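Local coordinates for lipase (Photobacterium sp. M37, PDB 2ORY), which hydrolyses triacylglycerols as a cold-adapted lipase of the alpha/beta hydrolase fold, at residues A[97-107]-A[236-244]. Residues are numbered along the deposited sequence; the frame is centred on the assembly and turned at random.
Sequences ISDWLFNDFMV and DIVPYAWNT
Val-107 sets its methyl CG1 almost squarely over the six-membered ring of Trp-242, a CH-pi contact with CG1 3.6 Å from the ring centroid and 8° off the normal. The opposite face of that indole lies against Ala-241 CB, its neighbour across a cis peptide bond. Leu-101 reaches the benzo end of the ring with CD1, 3.3 Å from Trp-242 CH2.

Apolar side chains make up most of the rest. With CG of Leu-101 anti to the backbone N (chi1 178°), its methyls part: CD1 to Trp-242, CD2 to Val-238 CA (3.9 Å). Val-238 divides its methyls: CG1 touches the Trp-100 rim at CH2 (4.0 Å), while CG2 packs on Ile-97 CD1 (3.8 Å). Ile-237 CD1 rests against both Ile-97 CG2 (3.8 Å) and Phe-102 CZ.

Polar bonds do not cross. Asp-236 OD1 accepts from Val-238 N (3.2 Å), an Asx turn; OD2 bonds His-312 and Tyr-316, fitting the acid of a Ser-His-Asp triad whose probable nucleophile, Ser-174, touches Trp-100. Asp-104 OD1 hydrogen-bonds Ser-128 OG and merely touches Trp-242 CH2 (3.8 Å), carboxylate and ring planes 74° apart. Shape and apolar burial thus hold helix 97-102 and the residues after it against the loop carrying Asp-236.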
ATOM      1  N   ILE A  97      -1.618   0.821  13.903  1.00 19.14           N
ATOM      2  CA  ILE A  97      -1.640   2.156  13.323  1.00 23.75           C
ATOM      3  C   ILE A  97      -1.009   3.284  14.149  1.00 20.42           C
ATOM      4  O   ILE A  97      -0.234   4.083  13.617  1.00 21.36           O
ATOM      5  CB  ILE A  97      -3.115   2.559  12.923  1.00 23.72           C
ATOM      6  CG1 ILE A  97      -3.659   1.574  11.888  1.00 18.82           C
ATOM      7  CG2 ILE A  97      -3.154   3.970  12.343  1.00 16.14           C
ATOM      8  CD1 ILE A  97      -5.161   1.636  11.731  1.00 22.80           C
ATOM      9  N   SER A  98      -1.323   3.357  15.439  1.00 18.31           N
ATOM     10  CA  SER A  98      -0.797   4.443  16.274  1.00 16.63           C
ATOM     11  C   SER A  98       0.731   4.446  16.326  1.00 19.95           C
ATOM     12  O   SER A  98       1.352   5.498  16.418  1.00 17.79           O
ATOM     13  CB  SER A  98      -1.378   4.348  17.698  1.00 13.34           C
ATOM     14  OG  SER A  98      -1.040   5.479  18.471  1.00 20.64           O
ATOM     15  N   ASP A  99       1.330   3.264  16.245  1.00 22.49           N
ATOM     16  CA  ASP A  99       2.782   3.155  16.295  1.00 20.78           C
ATOM     17  C   ASP A  99       3.482   3.487  14.979  1.00 22.74           C
ATOM     18  O   ASP A  99       4.353   4.348  14.973  1.00 21.39           O
ATOM     19  CB  ASP A  99       3.215   1.762  16.765  1.00 16.41           C
ATOM     20  CG  ASP A  99       2.813   1.480  18.222  1.00 23.49           C
ATOM     21  OD1 ASP A  99       2.173   2.355  18.843  1.00 22.41           O
ATOM     22  OD2 ASP A  99       3.127   0.390  18.742  1.00 18.65           O
ATOM     23  N   TRP A 100       3.123   2.816  13.879  1.00 25.84           N
ATOM     24  CA  TRP A 100       3.794   3.091  12.608  1.00 24.64           C
ATOM     25  C   TRP A 100       3.298   4.330  11.861  1.00 26.36           C
ATOM     26  O   TRP A 100       4.027   4.878  11.036  1.00 25.30           O
ATOM     27  CB  TRP A 100       3.751   1.870  11.676  1.00 23.68           C
ATOM     28  CG  TRP A 100       2.390   1.479  11.198  1.00 26.16           C
ATOM     29  CD1 TRP A 100       1.568   0.541  11.753  1.00 22.44           C
ATOM     30  CD2 TRP A 100       1.660   2.055  10.093  1.00 26.47           C
ATOM     31  NE1 TRP A 100       0.375   0.498  11.072  1.00 23.94           N
ATOM     32  CE2 TRP A 100       0.401   1.413  10.052  1.00 26.81           C
ATOM     33  CE3 TRP A 100       1.948   3.045   9.142  1.00 24.38           C
ATOM     34  CZ2 TRP A 100      -0.579   1.736   9.088  1.00 25.38           C
ATOM     35  CZ3 TRP A 100       0.972   3.359   8.183  1.00 24.18           C
ATOM     36  CH2 TRP A 100      -0.273   2.704   8.170  1.00 23.92           C
ATOM     37  N   LEU A 101       2.080   4.784  12.147  1.00 24.66           N
ATOM     38  CA  LEU A 101       1.545   5.969  11.479  1.00 23.34           C
ATOM     39  C   LEU A 101       1.632   7.247  12.346  1.00 23.48           C
ATOM     40  O   LEU A 101       2.316   8.200  11.981  1.00 23.92           O
ATOM     41  CB  LEU A 101       0.089   5.718  11.050  1.00 23.63           C
ATOM     42  CG  LEU A 101      -0.597   6.918  10.381  1.00 30.81           C
ATOM     43  CD1 LEU A 101       0.041   7.152   9.014  1.00 28.55           C
ATOM     44  CD2 LEU A 101      -2.096   6.664  10.234  1.00 23.89           C
ATOM     45  N   PHE A 102       0.957   7.272  13.490  1.00 18.87           N
ATOM     46  CA  PHE A 102       1.005   8.458  14.353  1.00 27.67           C
ATOM     47  C   PHE A 102       2.417   8.862  14.817  1.00 27.23           C
ATOM     48  O   PHE A 102       2.702  10.040  14.965  1.00 25.26           O
ATOM     49  CB  PHE A 102       0.143   8.263  15.605  1.00 26.10           C
ATOM     50  CG  PHE A 102      -1.335   8.221  15.345  1.00 24.49           C
ATOM     51  CD1 PHE A 102      -1.839   8.172  14.054  1.00 31.79           C
ATOM     52  CD2 PHE A 102      -2.227   8.231  16.413  1.00 29.90           C
ATOM     53  CE1 PHE A 102      -3.207   8.133  13.825  1.00 33.04           C
ATOM     54  CE2 PHE A 102      -3.597   8.193  16.202  1.00 32.80           C
ATOM     55  CZ  PHE A 102      -4.089   8.143  14.898  1.00 35.10           C
ATOM     56  N   ASN A 103       3.289   7.895  15.071  1.00 26.23           N
ATOM     57  CA  ASN A 103       4.632   8.230  15.536  1.00 29.97           C
ATOM     58  C   ASN A 103       5.684   8.392  14.431  1.00 29.97           C
ATOM     59  O   ASN A 103       6.883   8.304  14.693  1.00 30.78           O
ATOM     60  CB  ASN A 103       5.108   7.185  16.548  1.00 23.94           C
ATOM     61  CG  ASN A 103       4.426   7.325  17.880  1.00 24.72           C
ATOM     62  OD1 ASN A 103       4.924   8.003  18.783  1.00 16.26           O
ATOM     63  ND2 ASN A 103       3.268   6.696  18.011  1.00 18.28           N
ATOM     64  N   ASP A 104       5.243   8.646  13.206  1.00 30.93           N
ATOM     65  CA  ASP A 104       6.172   8.826  12.086  1.00 31.34           C
ATOM     66  C   ASP A 104       6.871  10.204  12.086  1.00 31.86           C
ATOM     67  O   ASP A 104       6.290  11.209  11.682  1.00 32.32           O
ATOM     68  CB  ASP A 104       5.410   8.633  10.780  1.00 32.06           C
ATOM     69  CG  ASP A 104       6.319   8.555   9.578  1.00 37.39           C
ATOM     70  OD1 ASP A 104       5.801   8.267   8.477  1.00 38.86           O
ATOM     71  OD2 ASP A 104       7.540   8.777   9.726  1.00 35.49           O
ATOM     72  N   PHE A 105       8.123  10.245  12.527  1.00 30.87           N
ATOM     73  CA  PHE A 105       8.874  11.497  12.576  1.00 37.15           C
ATOM     74  C   PHE A 105       9.160  12.023  11.183  1.00 35.54           C
ATOM     75  O   PHE A 105       9.195  13.226  10.959  1.00 39.68           O
ATOM     76  CB  PHE A 105      10.241  11.294  13.229  1.00 42.96           C
ATOM     77  CG  PHE A 105      10.256  11.444  14.711  1.00 44.78           C
ATOM     78  CD1 PHE A 105       9.722  10.461  15.532  1.00 43.41           C
ATOM     79  CD2 PHE A 105      10.864  12.551  15.289  1.00 46.01           C
ATOM     80  CE1 PHE A 105       9.802  10.576  16.908  1.00 43.20           C
ATOM     81  CE2 PHE A 105      10.949  12.677  16.665  1.00 50.10           C
ATOM     82  CZ  PHE A 105      10.417  11.687  17.479  1.00 49.46           C
ATOM     83  N   MET A 106       9.384  11.091  10.268  1.00 32.25           N
ATOM     84  CA  MET A 106       9.762  11.382   8.890  1.00 31.69           C
ATOM     85  C   MET A 106       8.804  12.102   7.954  1.00 29.54           C
ATOM     86  O   MET A 106       9.074  12.192   6.757  1.00 34.13           O
ATOM     87  CB  MET A 106      10.230  10.092   8.217  1.00 25.62           C
ATOM     88  CG  MET A 106      11.692  10.101   7.812  1.00 42.84           C
ATOM     89  SD  MET A 106      12.692   8.832   8.624  1.00 42.35           S
ATOM     90  CE  MET A 106      12.063   7.421   7.934  1.00 34.99           C
ATOM     91  N   VAL A 107       7.688  12.606   8.459  1.00 32.27           N
ATOM     92  CA  VAL A 107       6.787  13.327   7.577  1.00 29.21           C
ATOM     93  C   VAL A 107       6.956  14.818   7.789  1.00 32.62           C
ATOM     94  O   VAL A 107       6.396  15.617   7.042  1.00 30.27           O
ATOM     95  CB  VAL A 107       5.292  12.934   7.779  1.00 34.50           C
ATOM     96  CG1 VAL A 107       5.057  11.509   7.264  1.00 28.72           C
ATOM     97  CG2 VAL A 107       4.888  13.063   9.258  1.00 30.35           C
ATOM     98  N   ASP A 236     -11.805   4.252   7.885  1.00 28.30           N
ATOM     99  CA  ASP A 236     -10.421   3.854   8.108  1.00 28.24           C
ATOM    100  C   ASP A 236      -9.659   5.155   8.345  1.00 28.94           C
ATOM    101  O   ASP A 236      -9.655   6.038   7.485  1.00 31.52           O
ATOM    102  CB  ASP A 236      -9.877   3.127   6.873  1.00 24.21           C
ATOM    103  CG  ASP A 236      -8.401   2.762   6.998  1.00 23.83           C
ATOM    104  OD1 ASP A 236      -7.827   2.895   8.099  1.00 21.07           O
ATOM    105  OD2 ASP A 236      -7.811   2.331   5.985  1.00 25.03           O
ATOM    106  N   ILE A 237      -9.020   5.284   9.504  1.00 27.04           N
ATOM    107  CA  ILE A 237      -8.276   6.509   9.814  1.00 26.19           C
ATOM    108  C   ILE A 237      -6.984   6.718   9.011  1.00 21.67           C
ATOM    109  O   ILE A 237      -6.593   7.854   8.764  1.00 25.77           O
ATOM    110  CB  ILE A 237      -7.901   6.615  11.329  1.00 27.52           C
ATOM    111  CG1 ILE A 237      -7.001   5.452  11.721  1.00 31.89           C
ATOM    112  CG2 ILE A 237      -9.152   6.640  12.208  1.00 26.78           C
ATOM    113  CD1 ILE A 237      -6.559   5.482  13.153  1.00 26.44           C
ATOM    114  N   VAL A 238      -6.330   5.648   8.582  1.00 18.89           N
ATOM    115  CA  VAL A 238      -5.059   5.774   7.854  1.00 19.59           C
ATOM    116  C   VAL A 238      -5.015   6.768   6.697  1.00 21.41           C
ATOM    117  O   VAL A 238      -4.124   7.617   6.638  1.00 24.98           O
ATOM    118  CB  VAL A 238      -4.600   4.409   7.381  1.00 20.04           C
ATOM    119  CG1 VAL A 238      -3.358   4.527   6.489  1.00 20.35           C
ATOM    120  CG2 VAL A 238      -4.315   3.568   8.601  1.00 19.94           C
ATOM    121  N   PRO A 239      -5.967   6.675   5.755  1.00 22.84           N
ATOM    122  CA  PRO A 239      -5.976   7.613   4.633  1.00 22.15           C
ATOM    123  C   PRO A 239      -6.164   9.048   5.097  1.00 20.48           C
ATOM    124  O   PRO A 239      -5.983   9.968   4.305  1.00 21.61           O
ATOM    125  CB  PRO A 239      -7.170   7.151   3.805  1.00 15.10           C
ATOM    126  CG  PRO A 239      -7.182   5.708   4.038  1.00 17.28           C
ATOM    127  CD  PRO A 239      -6.960   5.614   5.528  1.00 17.78           C
ATOM    128  N   TYR A 240      -6.551   9.243   6.360  1.00 18.98           N
ATOM    129  CA  TYR A 240      -6.773  10.603   6.878  1.00 22.92           C
ATOM    130  C   TYR A 240      -5.515  11.393   7.227  1.00 22.27           C
ATOM    131  O   TYR A 240      -5.604  12.540   7.663  1.00 21.58           O
ATOM    132  CB  TYR A 240      -7.686  10.590   8.113  1.00 28.56           C
ATOM    133  CG  TYR A 240      -9.161  10.389   7.817  1.00 28.90           C
ATOM    134  CD1 TYR A 240      -9.651   9.138   7.438  1.00 31.59           C
ATOM    135  CD2 TYR A 240     -10.072  11.442   7.950  1.00 34.55           C
ATOM    136  CE1 TYR A 240     -11.002   8.931   7.203  1.00 30.09           C
ATOM    137  CE2 TYR A 240     -11.450  11.245   7.714  1.00 32.75           C
ATOM    138  CZ  TYR A 240     -11.900   9.984   7.342  1.00 35.77           C
ATOM    139  OH  TYR A 240     -13.239   9.754   7.106  1.00 39.00           O
ATOM    140  N   ALA A 241      -4.352  10.769   7.070  1.00 21.32           N
ATOM    141  CA  ALA A 241      -3.073  11.427   7.330  1.00 22.21           C
ATOM    142  C   ALA A 241      -2.417  11.605   5.962  1.00 24.86           C
ATOM    143  O   ALA A 241      -2.557  10.728   5.095  1.00 24.94           O
ATOM    144  CB  ALA A 241      -2.202  10.550   8.212  1.00 18.74           C
ATOM    145  N   TRP A 242      -1.695  12.700   5.744  1.00 24.51           N
ATOM    146  CA  TRP A 242      -1.469  13.748   6.721  1.00 28.76           C
ATOM    147  C   TRP A 242      -2.057  15.102   6.295  1.00 26.23           C
ATOM    148  O   TRP A 242      -1.567  16.149   6.703  1.00 28.12           O
ATOM    149  CB  TRP A 242       0.038  13.907   6.951  1.00 32.61           C
ATOM    150  CG  TRP A 242       0.641  12.873   7.849  1.00 33.78           C
ATOM    151  CD1 TRP A 242       0.854  12.980   9.198  1.00 31.39           C
ATOM    152  CD2 TRP A 242       1.130  11.586   7.466  1.00 34.51           C
ATOM    153  NE1 TRP A 242       1.451  11.843   9.674  1.00 35.57           N
ATOM    154  CE2 TRP A 242       1.633  10.967   8.633  1.00 37.89           C
ATOM    155  CE3 TRP A 242       1.199  10.896   6.252  1.00 35.24           C
ATOM    156  CZ2 TRP A 242       2.196   9.687   8.618  1.00 39.57           C
ATOM    157  CZ3 TRP A 242       1.765   9.618   6.234  1.00 42.68           C
ATOM    158  CH2 TRP A 242       2.255   9.030   7.409  1.00 43.42           C
ATOM    159  N   ASN A 243      -3.079  15.102   5.455  1.00 27.87           N
ATOM    160  CA  ASN A 243      -3.679  16.374   5.066  1.00 27.08           C
ATOM    161  C   ASN A 243      -4.203  16.990   6.369  1.00 26.28           C
ATOM    162  O   ASN A 243      -4.855  16.305   7.155  1.00 25.36           O
ATOM    163  CB  ASN A 243      -4.800  16.121   4.057  1.00 31.21           C
ATOM    164  CG  ASN A 243      -5.702  17.328   3.858  1.00 29.30           C
ATOM    165  OD1 ASN A 243      -6.598  17.584   4.655  1.00 23.53           O
ATOM    166  ND2 ASN A 243      -5.464  18.070   2.794  1.00 21.07           N
ATOM    167  N   THR A 244      -3.910  18.267   6.615  1.00 28.24           N
ATOM    168  CA  THR A 244      -4.339  18.890   7.870  1.00 31.88           C
ATOM    169  C   THR A 244      -5.843  18.811   8.151  1.00 32.58           C
ATOM    170  O   THR A 244      -6.245  18.450   9.253  1.00 33.76           O
ATOM    171  CB  THR A 244      -3.877  20.376   7.981  1.00 30.60           C
ATOM    172  OG1 THR A 244      -4.684  21.197   7.134  1.00 51.22           O
ATOM    173  CG2 THR A 244      -2.412  20.525   7.569  1.00 24.45           C
TER